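Local coordinates for protein CHAD domain (Ricinus communis, PDB 6QV5) that probably binds inorganic polyphosphate through its all-helical CHAD domain and carries a zinc ion on its surface, at residues A47-L57 and Q134-L145. Numbering follows the deposited sequence.
Sequences AVIEGHDPETL and QAKRHAAAQALL. With ZN (zinc ion), chain B.
Arg137 reaches out of helix 122-145 into the turn between helices 45-50 and 54-73, and its buried guanidinium is held there by backbone carbonyls. NE donates to Val48 O at 2.9 Å, in the carbonyl plane and on a lone pair, while NH2 bonds Ala47 O at 3.0 Å from above that carbonyl's plane. Gly51 N meets Ala47 O from the opposite face, so the arginine adds a second donor to the last turn of helix 45-50. End-on, NH1 (2.8 Å) and NH2 (3.1 Å) both grip Asp53 O, which also accepts from Thr56 OG1. All three carbonyl oxygens lie near the guanidinium plane, which fixes its rotation; His52 CA covers one face and Leu57 CB the other. Gly51 O shares the His52 face, too poorly angled for a hydrogen bond. The side chain leaves with CG anti to the backbone N (chi1 180°) and bends at chi2 (60°), carrying its end in among the carbonyls. The two from the last turn of helix 45-50, with Asp53 O, probably favour the positive charge. Asp53, the N-cap of helix 54-73, turns OD1 to Glu55 N, while its carbonyl serves Arg137.

Zinc joins the two segments on the more exposed side: His52 NE2 binds it at 2.2 Å and His138 NE2 at 1.9 Å, the rings inclined by 60°. His52 also lies along the aliphatic part of Arg137, ND1 being 3.5 Å from CG.

Beyond the arginine the contact turns apolar. Ala141 CB sits against the backbone of Ile49, whose CD1 and CG2 spread over Leu144 and Leu145, and Val48 CG1 meets Leu144 CD1.

Helix 82-108 backs both segments, with Ala98 against Leu57 and Leu91 against Leu144; Met60 of helix 54-73 touches Val48 and Leu144.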
loop_
_atom_site.group_PDB
_atom_site.type_symbol
_atom_site.label_atom_id
_atom_site.label_comp_id
_atom_site.label_asym_id
_atom_site.label_seq_id
_atom_site.Cartn_x
_atom_site.Cartn_y
_atom_site.Cartn_z
ATOM N N ALA A 47 -11.800 2.308 -15.087
ATOM C CA ALA A 47 -12.229 3.375 -14.183
ATOM C C ALA A 47 -11.124 4.388 -13.864
ATOM O O ALA A 47 -11.431 5.564 -13.661
ATOM C CB ALA A 47 -12.793 2.781 -12.909
ATOM N N VAL A 48 -9.851 3.947 -13.831
ATOM C CA VAL A 48 -8.705 4.832 -13.574
ATOM C C VAL A 48 -8.407 5.662 -14.838
ATOM O O VAL A 48 -8.091 6.849 -14.729
ATOM C CB VAL A 48 -7.461 4.073 -13.022
ATOM C CG1 VAL A 48 -6.262 5.006 -12.841
ATOM C CG2 VAL A 48 -7.784 3.386 -11.699
ATOM N N ILE A 49 -8.554 5.045 -16.028
ATOM C CA ILE A 49 -8.325 5.697 -17.321
ATOM C C ILE A 49 -9.426 6.725 -17.644
ATOM O O ILE A 49 -9.117 7.889 -17.895
ATOM C CB ILE A 49 -8.112 4.652 -18.469
ATOM C CG1 ILE A 49 -6.799 3.855 -18.277
ATOM C CG2 ILE A 49 -8.156 5.306 -19.865
ATOM C CD1 ILE A 49 -6.743 2.486 -19.017
ATOM N N GLU A 50 -10.697 6.288 -17.625
ATOM C CA GLU A 50 -11.866 7.088 -18.003
ATOM C C GLU A 50 -12.416 8.042 -16.930
ATOM O O GLU A 50 -12.923 9.107 -17.288
ATOM C CB GLU A 50 -12.993 6.172 -18.507
ATOM C CG GLU A 50 -12.672 5.491 -19.831
ATOM C CD GLU A 50 -13.621 4.407 -20.311
ATOM O OE1 GLU A 50 -14.698 4.224 -19.699
ATOM O OE2 GLU A 50 -13.278 3.734 -21.310
ATOM N N GLY A 51 -12.348 7.656 -15.657
ATOM C CA GLY A 51 -12.896 8.463 -14.567
ATOM C C GLY A 51 -11.908 9.186 -13.674
ATOM O O GLY A 51 -10.701 9.192 -13.934
ATOM N N HIS A 52 -12.440 9.817 -12.607
ATOM C CA HIS A 52 -11.689 10.569 -11.595
ATOM C C HIS A 52 -12.050 10.132 -10.163
ATOM O O HIS A 52 -11.708 10.826 -9.200
ATOM C CB HIS A 52 -11.885 12.085 -11.779
ATOM C CG HIS A 52 -11.031 12.669 -12.855
ATOM N ND1 HIS A 52 -9.742 13.098 -12.600
ATOM C CD2 HIS A 52 -11.310 12.873 -14.162
ATOM C CE1 HIS A 52 -9.280 13.547 -13.755
ATOM N NE2 HIS A 52 -10.188 13.433 -14.723
ATOM N N ASP A 53 -12.721 8.965 -10.030
ATOM C CA ASP A 53 -13.133 8.378 -8.750
ATOM C C ASP A 53 -11.887 8.045 -7.907
ATOM O O ASP A 53 -11.009 7.328 -8.394
ATOM C CB ASP A 53 -13.990 7.117 -8.987
ATOM C CG ASP A 53 -14.792 6.613 -7.795
ATOM O OD1 ASP A 53 -14.206 6.472 -6.696
ATOM O OD2 ASP A 53 -15.995 6.324 -7.970
ATOM N N PRO A 54 -11.773 8.573 -6.665
ATOM C CA PRO A 54 -10.571 8.291 -5.857
ATOM C C PRO A 54 -10.439 6.846 -5.374
ATOM O O PRO A 54 -9.318 6.360 -5.251
ATOM C CB PRO A 54 -10.683 9.279 -4.693
ATOM C CG PRO A 54 -12.131 9.556 -4.568
ATOM C CD PRO A 54 -12.706 9.470 -5.951
ATOM N N GLU A 55 -11.574 6.164 -5.111
ATOM C CA GLU A 55 -11.618 4.782 -4.625
ATOM C C GLU A 55 -11.104 3.765 -5.656
ATOM O O GLU A 55 -10.410 2.819 -5.274
ATOM C CB GLU A 55 -13.029 4.424 -4.115
ATOM C CG GLU A 55 -13.149 3.085 -3.389
ATOM C CD GLU A 55 -12.233 2.823 -2.204
ATOM O OE1 GLU A 55 -11.939 3.772 -1.441
ATOM O OE2 GLU A 55 -11.821 1.654 -2.031
ATOM N N THR A 56 -11.433 3.968 -6.949
ATOM C CA THR A 56 -11.000 3.102 -8.057
ATOM C C THR A 56 -9.475 3.149 -8.192
ATOM O O THR A 56 -8.844 2.107 -8.377
ATOM C CB THR A 56 -11.711 3.481 -9.366
ATOM O OG1 THR A 56 -11.349 4.812 -9.733
ATOM C CG2 THR A 56 -13.229 3.357 -9.273
ATOM N N LEU A 57 -8.891 4.362 -8.058
ATOM C CA LEU A 57 -7.448 4.608 -8.092
ATOM C C LEU A 57 -6.793 4.026 -6.827
ATOM O O LEU A 57 -5.719 3.426 -6.920
ATOM C CB LEU A 57 -7.172 6.121 -8.229
ATOM C CG LEU A 57 -5.725 6.619 -8.087
ATOM C CD1 LEU A 57 -4.860 6.197 -9.268
ATOM C CD2 LEU A 57 -5.692 8.124 -7.936
ATOM N N GLN A 134 -6.166 16.120 -10.657
ATOM C CA GLN A 134 -6.836 15.745 -11.907
ATOM C C GLN A 134 -5.818 15.523 -13.034
ATOM O O GLN A 134 -5.995 14.605 -13.835
ATOM C CB GLN A 134 -7.894 16.785 -12.303
ATOM C CG GLN A 134 -9.173 16.690 -11.467
ATOM C CD GLN A 134 -10.030 17.934 -11.513
ATOM O OE1 GLN A 134 -9.545 19.074 -11.536
ATOM N NE2 GLN A 134 -11.339 17.740 -11.504
ATOM N N ALA A 135 -4.736 16.333 -13.061
ATOM C CA ALA A 135 -3.651 16.226 -14.042
ATOM C C ALA A 135 -2.814 14.970 -13.789
ATOM O O ALA A 135 -2.400 14.313 -14.745
ATOM C CB ALA A 135 -2.770 17.466 -13.997
ATOM N N LYS A 136 -2.587 14.625 -12.503
ATOM C CA LYS A 136 -1.843 13.427 -12.099
ATOM C C LYS A 136 -2.646 12.165 -12.439
ATOM O O LYS A 136 -2.052 11.132 -12.757
ATOM C CB LYS A 136 -1.480 13.468 -10.604
ATOM C CG LYS A 136 -0.422 14.509 -10.232
ATOM C CD LYS A 136 1.012 14.073 -10.520
ATOM C CE LYS A 136 1.982 15.188 -10.218
ATOM N NZ LYS A 136 3.381 14.805 -10.542
ATOM N N ARG A 137 -3.994 12.269 -12.406
ATOM C CA ARG A 137 -4.919 11.195 -12.769
ATOM C C ARG A 137 -4.846 10.954 -14.282
ATOM O O ARG A 137 -4.846 9.802 -14.712
ATOM C CB ARG A 137 -6.357 11.525 -12.308
ATOM C CG ARG A 137 -7.428 10.466 -12.633
ATOM C CD ARG A 137 -7.166 9.096 -12.019
ATOM N NE ARG A 137 -8.323 8.210 -12.157
ATOM C CZ ARG A 137 -9.201 7.969 -11.189
ATOM N NH1 ARG A 137 -9.058 8.533 -9.996
ATOM N NH2 ARG A 137 -10.228 7.158 -11.404
ATOM N N HIS A 138 -4.750 12.042 -15.075
ATOM C CA HIS A 138 -4.614 11.991 -16.532
ATOM C C HIS A 138 -3.268 11.391 -16.919
ATOM O O HIS A 138 -3.201 10.611 -17.870
ATOM C CB HIS A 138 -4.799 13.386 -17.153
ATOM C CG HIS A 138 -6.228 13.832 -17.241
ATOM N ND1 HIS A 138 -6.562 15.099 -17.686
ATOM C CD2 HIS A 138 -7.367 13.161 -16.944
ATOM C CE1 HIS A 138 -7.884 15.156 -17.645
ATOM N NE2 HIS A 138 -8.410 14.012 -17.208
ATOM N N ALA A 139 -2.208 11.726 -16.154
ATOM C CA ALA A 139 -0.852 11.212 -16.346
ATOM C C ALA A 139 -0.801 9.710 -16.049
ATOM O O ALA A 139 -0.119 8.972 -16.765
ATOM C CB ALA A 139 0.125 11.961 -15.452
ATOM N N ALA A 140 -1.542 9.261 -15.011
ATOM C CA ALA A 140 -1.647 7.856 -14.617
ATOM C C ALA A 140 -2.439 7.076 -15.669
ATOM O O ALA A 140 -2.086 5.937 -15.971
ATOM C CB ALA A 140 -2.314 7.735 -13.255
ATOM N N ALA A 141 -3.484 7.710 -16.250
ATOM C CA ALA A 141 -4.328 7.139 -17.305
ATOM C C ALA A 141 -3.513 6.862 -18.574
ATOM O O ALA A 141 -3.714 5.824 -19.207
ATOM C CB ALA A 141 -5.478 8.082 -17.622
ATOM N N GLN A 142 -2.581 7.776 -18.921
ATOM C CA GLN A 142 -1.695 7.660 -20.083
ATOM C C GLN A 142 -0.696 6.522 -19.903
ATOM O O GLN A 142 -0.386 5.827 -20.870
ATOM C CB GLN A 142 -0.958 8.986 -20.355
ATOM C CG GLN A 142 -1.828 10.074 -20.984
ATOM C CD GLN A 142 -2.213 9.764 -22.412
ATOM O OE1 GLN A 142 -3.335 9.336 -22.697
ATOM N NE2 GLN A 142 -1.290 9.975 -23.342
ATOM N N ALA A 143 -0.213 6.321 -18.660
ATOM C CA ALA A 143 0.722 5.256 -18.293
ATOM C C ALA A 143 0.069 3.877 -18.452
ATOM O O ALA A 143 0.755 2.915 -18.793
ATOM C CB ALA A 143 1.197 5.447 -16.860
ATOM N N LEU A 144 -1.253 3.791 -18.224
ATOM C CA LEU A 144 -2.008 2.545 -18.353
ATOM C C LEU A 144 -2.335 2.222 -19.807
ATOM O O LEU A 144 -2.418 1.045 -20.160
ATOM C CB LEU A 144 -3.290 2.578 -17.506
ATOM C CG LEU A 144 -3.128 2.726 -15.990
ATOM C CD1 LEU A 144 -4.470 2.849 -15.321
ATOM C CD2 LEU A 144 -2.342 1.571 -15.392
ATOM N N LEU A 145 -2.520 3.264 -20.645
ATOM C CA LEU A 145 -2.820 3.136 -22.076
ATOM C C LEU A 145 -1.556 2.864 -22.898
ATOM O O LEU A 145 -1.659 2.440 -24.051
ATOM C CB LEU A 145 -3.531 4.399 -22.604
ATOM C CG LEU A 145 -4.965 4.654 -22.129
ATOM C CD1 LEU A 145 -5.384 6.078 -22.436
ATOM C CD2 LEU A 145 -5.954 3.666 -22.754
HETATM ZN ZN ZN B . -10.238 14.388 -16.735
#